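Local coordinates for VirX1 (Cyanophage Syn10, PDB 6QGM), which is a viral flavin-dependent halogenase of the tryptophan halogenase family that iodinates diverse substrates, at residues S15-A20 against Y175-I180; F206-I209 against T215-F218. All coordinates share one frame; numbering follows the deposited sequence.

Contact 1: S15-A20 against Y175-I180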
# COMPACT_ATOMS: atom_id res chain seq x y z
N SER B 15 4.96 21.93 28.30
CA SER B 15 5.84 21.63 27.15
C SER B 15 7.30 21.91 27.49
O SER B 15 8.15 21.05 27.22
CB SER B 15 5.39 22.36 25.91
OG SER B 15 4.33 21.67 25.26
N GLY B 16 7.58 23.08 28.07
CA GLY B 16 8.95 23.49 28.39
C GLY B 16 9.59 22.53 29.37
O GLY B 16 10.69 22.03 29.09
N TRP B 17 8.91 22.28 30.48
CA TRP B 17 9.45 21.48 31.61
C TRP B 17 9.38 19.98 31.29
O TRP B 17 10.26 19.25 31.76
CB TRP B 17 8.72 21.85 32.89
CG TRP B 17 9.09 23.22 33.34
CD1 TRP B 17 8.29 24.31 33.45
CD2 TRP B 17 10.41 23.65 33.70
NE1 TRP B 17 9.02 25.38 33.89
CE2 TRP B 17 10.32 25.01 34.04
CE3 TRP B 17 11.66 23.01 33.78
CZ2 TRP B 17 11.43 25.74 34.43
CZ3 TRP B 17 12.75 23.73 34.18
CH2 TRP B 17 12.64 25.08 34.50
N MET B 18 8.39 19.55 30.52
CA MET B 18 8.30 18.16 30.02
C MET B 18 9.55 17.88 29.18
O MET B 18 10.16 16.81 29.38
CB MET B 18 7.01 17.94 29.22
CG MET B 18 5.82 17.75 30.11
SD MET B 18 4.26 17.62 29.19
CE MET B 18 4.47 16.05 28.36
N THR B 19 9.93 18.82 28.32
CA THR B 19 11.14 18.73 27.44
C THR B 19 12.40 18.77 28.32
O THR B 19 13.26 17.87 28.18
CB THR B 19 11.12 19.84 26.38
OG1 THR B 19 9.86 19.78 25.70
CG2 THR B 19 12.23 19.70 25.37
N ALA B 20 12.50 19.75 29.22
CA ALA B 20 13.67 19.91 30.12
C ALA B 20 13.89 18.63 30.95
O ALA B 20 15.03 18.15 30.98
CB ALA B 20 13.49 21.12 31.01
N TYR B 175 6.12 20.48 38.79
CA TYR B 175 6.58 19.24 39.46
C TYR B 175 7.86 18.76 38.77
O TYR B 175 8.89 18.58 39.47
CB TYR B 175 5.48 18.19 39.47
CG TYR B 175 5.83 16.95 40.26
CD1 TYR B 175 5.68 16.90 41.63
CD2 TYR B 175 6.35 15.83 39.62
CE1 TYR B 175 6.02 15.77 42.35
CE2 TYR B 175 6.68 14.69 40.32
CZ TYR B 175 6.51 14.65 41.69
OH TYR B 175 6.84 13.53 42.38
N LEU B 176 7.80 18.59 37.45
CA LEU B 176 8.94 18.12 36.63
C LEU B 176 10.14 19.04 36.86
O LEU B 176 11.27 18.54 36.94
CB LEU B 176 8.51 18.10 35.16
CG LEU B 176 7.46 17.05 34.79
CD1 LEU B 176 7.24 17.02 33.29
CD2 LEU B 176 7.89 15.68 35.29
N LYS B 177 9.90 20.34 36.99
CA LYS B 177 10.91 21.39 37.26
C LYS B 177 11.65 21.09 38.57
O LYS B 177 12.89 20.94 38.52
CB LYS B 177 10.22 22.76 37.33
CG LYS B 177 11.15 23.94 37.58
CD LYS B 177 10.41 25.26 37.62
CE LYS B 177 10.21 25.79 39.02
NZ LYS B 177 10.09 27.25 39.00
N GLU B 178 10.92 20.99 39.68
CA GLU B 178 11.49 20.91 41.05
C GLU B 178 12.12 19.53 41.29
O GLU B 178 13.18 19.48 41.94
CB GLU B 178 10.49 21.27 42.14
CG GLU B 178 9.03 20.88 41.97
CD GLU B 178 8.11 21.66 42.91
OE1 GLU B 178 8.35 21.60 44.14
OE2 GLU B 178 7.16 22.35 42.39
N LYS B 179 11.51 18.46 40.75
CA LYS B 179 11.85 17.05 41.09
C LYS B 179 12.86 16.45 40.11
O LYS B 179 13.66 15.62 40.56
CB LYS B 179 10.60 16.17 41.12
CG LYS B 179 9.53 16.58 42.11
CD LYS B 179 9.93 16.78 43.55
CE LYS B 179 9.03 17.78 44.24
NZ LYS B 179 9.15 17.73 45.72
N ILE B 180 12.81 16.80 38.83
CA ILE B 180 13.64 16.15 37.77
C ILE B 180 14.59 17.17 37.14
O ILE B 180 15.82 16.94 37.22
CB ILE B 180 12.76 15.43 36.72
CG1 ILE B 180 11.83 14.41 37.40
CG2 ILE B 180 13.62 14.78 35.64
CD1 ILE B 180 10.99 13.58 36.44
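W17 of helix 14-26 lays its indole against the aliphatic stem of K177 on helix 169-181, joining the first helix of the Rossmann-type nucleotide-binding fold to a helix that comes far later in the chain. G16, next to W17, would be the last glycine of a GxGxxG sequence that, as in other Rossmann folds, probably belongs to the dinucleotide-binding turn. The short segments run nearly parallel, 27° apart, with their axes 8.8 Å from each other.

The packed part holds two groups. In one, K177 spreads CB, CG and CD across one face of the buried indole; its CG is anti to the backbone N (chi1 -179°), which carries the chain across the ring face. In the other, L176 CD1 meets M18 at CA and CG, 3.6 Å from the latter, while the M18 side chain also touches T362 and I366 of helix 360-373.

The loose side begins where K177 bends at chi3 and its amino end leads away from W17, on the helix that also carries the exposed E178 and K179. The indole is fixed by more than this lysine: NE1 is hydrogen-bonded to E36 OE1, and H188 packs edge-to-face with the ring. K177 CG makes a CH-pi contact, 3.5 Å from the centroid of the six-membered ring of W17 and 8° off its normal.

Contact 2: F206-I209 against T215-F218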
# COMPACT_ATOMS: atom_id res chain seq x y z
N PHE B 206 20.13 29.86 13.87
CA PHE B 206 20.34 30.85 14.96
C PHE B 206 21.80 30.74 15.37
O PHE B 206 22.25 29.65 15.65
CB PHE B 206 19.46 30.56 16.18
CG PHE B 206 17.97 30.67 15.96
CD1 PHE B 206 17.42 31.70 15.22
CD2 PHE B 206 17.11 29.75 16.55
CE1 PHE B 206 16.06 31.80 15.04
CE2 PHE B 206 15.74 29.84 16.36
CZ PHE B 206 15.22 30.87 15.62
N LYS B 207 22.53 31.85 15.34
CA LYS B 207 23.88 31.95 15.94
C LYS B 207 23.71 32.13 17.45
O LYS B 207 24.50 31.57 18.22
CB LYS B 207 24.65 33.10 15.28
CG LYS B 207 26.08 33.30 15.76
CD LYS B 207 26.57 34.75 15.71
CE LYS B 207 27.02 35.24 14.35
NZ LYS B 207 28.49 35.38 14.32
N TYR B 208 22.69 32.89 17.84
CA TYR B 208 22.19 33.04 19.23
C TYR B 208 20.79 33.65 19.18
O TYR B 208 20.37 34.11 18.11
CB TYR B 208 23.15 33.89 20.06
CG TYR B 208 23.45 35.26 19.50
CD1 TYR B 208 24.49 35.44 18.61
CD2 TYR B 208 22.74 36.37 19.89
CE1 TYR B 208 24.84 36.70 18.14
CE2 TYR B 208 23.07 37.64 19.44
CZ TYR B 208 24.10 37.80 18.53
OH TYR B 208 24.38 39.05 18.07
N ILE B 209 20.07 33.61 20.30
CA ILE B 209 18.80 34.39 20.47
C ILE B 209 19.08 35.48 21.50
O ILE B 209 20.05 35.31 22.29
CB ILE B 209 17.61 33.48 20.87
CG1 ILE B 209 17.90 32.70 22.15
CG2 ILE B 209 17.22 32.57 19.72
CD1 ILE B 209 16.70 31.99 22.72
N THR B 215 21.04 40.27 26.31
CA THR B 215 21.85 39.04 26.52
C THR B 215 21.63 38.03 25.39
O THR B 215 20.48 37.67 25.11
CB THR B 215 21.54 38.44 27.90
OG1 THR B 215 21.94 39.43 28.84
CG2 THR B 215 22.27 37.14 28.18
N ALA B 216 22.73 37.54 24.82
CA ALA B 216 22.76 36.49 23.78
C ALA B 216 22.86 35.11 24.44
O ALA B 216 23.83 34.88 25.18
CB ALA B 216 23.92 36.72 22.85
N ILE B 217 21.88 34.24 24.18
CA ILE B 217 21.89 32.81 24.59
C ILE B 217 22.41 31.97 23.42
O ILE B 217 21.77 31.98 22.36
CB ILE B 217 20.50 32.33 25.07
CG1 ILE B 217 20.16 32.79 26.49
CG2 ILE B 217 20.39 30.81 24.96
CD1 ILE B 217 20.32 34.26 26.71
N PHE B 218 23.54 31.29 23.62
CA PHE B 218 24.17 30.35 22.65
C PHE B 218 23.74 28.91 22.97
O PHE B 218 23.81 28.50 24.12
CB PHE B 218 25.70 30.50 22.70
CG PHE B 218 26.21 31.86 22.25
CD1 PHE B 218 26.47 32.10 20.90
CD2 PHE B 218 26.41 32.89 23.16
CE1 PHE B 218 26.93 33.34 20.49
CE2 PHE B 218 26.86 34.13 22.74
CZ PHE B 218 27.13 34.35 21.41
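Y208 and F218 lie side by side and point the same way at a beta hairpin of strands 206-211 and 215-217, F218 lying just beyond the second strand, at the edge of the mixed sheet of the Rossmann-type fold. Their rings are neither stacked nor perpendicular: the planes meet at 49°, with the centroids 5.3 Å apart. The base of the tyrosine also takes part: its CB lies over one face of F218, 4.0 Å from the ring centroid, in a CH-pi contact offset toward the rim. With CG of Y208 held between its own backbone N and carbonyl carbon (chi1 56°), A216 CB approaches CD2 of the tyrosine and F218 CE1 approaches CD1, both from the same side of the ring plane and both obliquely.

On the sheet face carrying I209 and I217, these two residues form an antiparallel hydrogen-bonded pair. CG1 of I209 crosses to CB of I217 at 3.9 Å; I209 touches V10 and I217 touches A8, both of strand 6-10. Just before the pair, K207 and Y208 both face Q197 of strand 187-198 in a classic beta bulge, where the chain turns a corner.

Two backbone bonds tie the pair together. I209 N donates to I217 O at 3.1 Å, an oxygen also bonded by Y222 OH, while I217 N returns a bond to I209 O at 2.8 Å.

Overall arrangement
Contacts 1 and 2 follow one another along the chain, the first closing before the second opens, and both belong to the part of the chain related to tryptophan halogenases. Their centres are about 22 Å apart and their nearest atoms about 13 Å, so they do not touch. What links them is the eight-stranded mixed sheet: helix 14-26 of contact 1 follows strand 6-10, in its interior, whereas contact 2 lies in the hairpin at one edge, whose outer strand is 215-217. Strand 187-198 follows helix 169-181 and pairs with strand 206-211, connecting the two regions. Contact 1 thus joins helices beside the probable nucleotide-binding turn, and contact 2 finishes one edge of the same sheet.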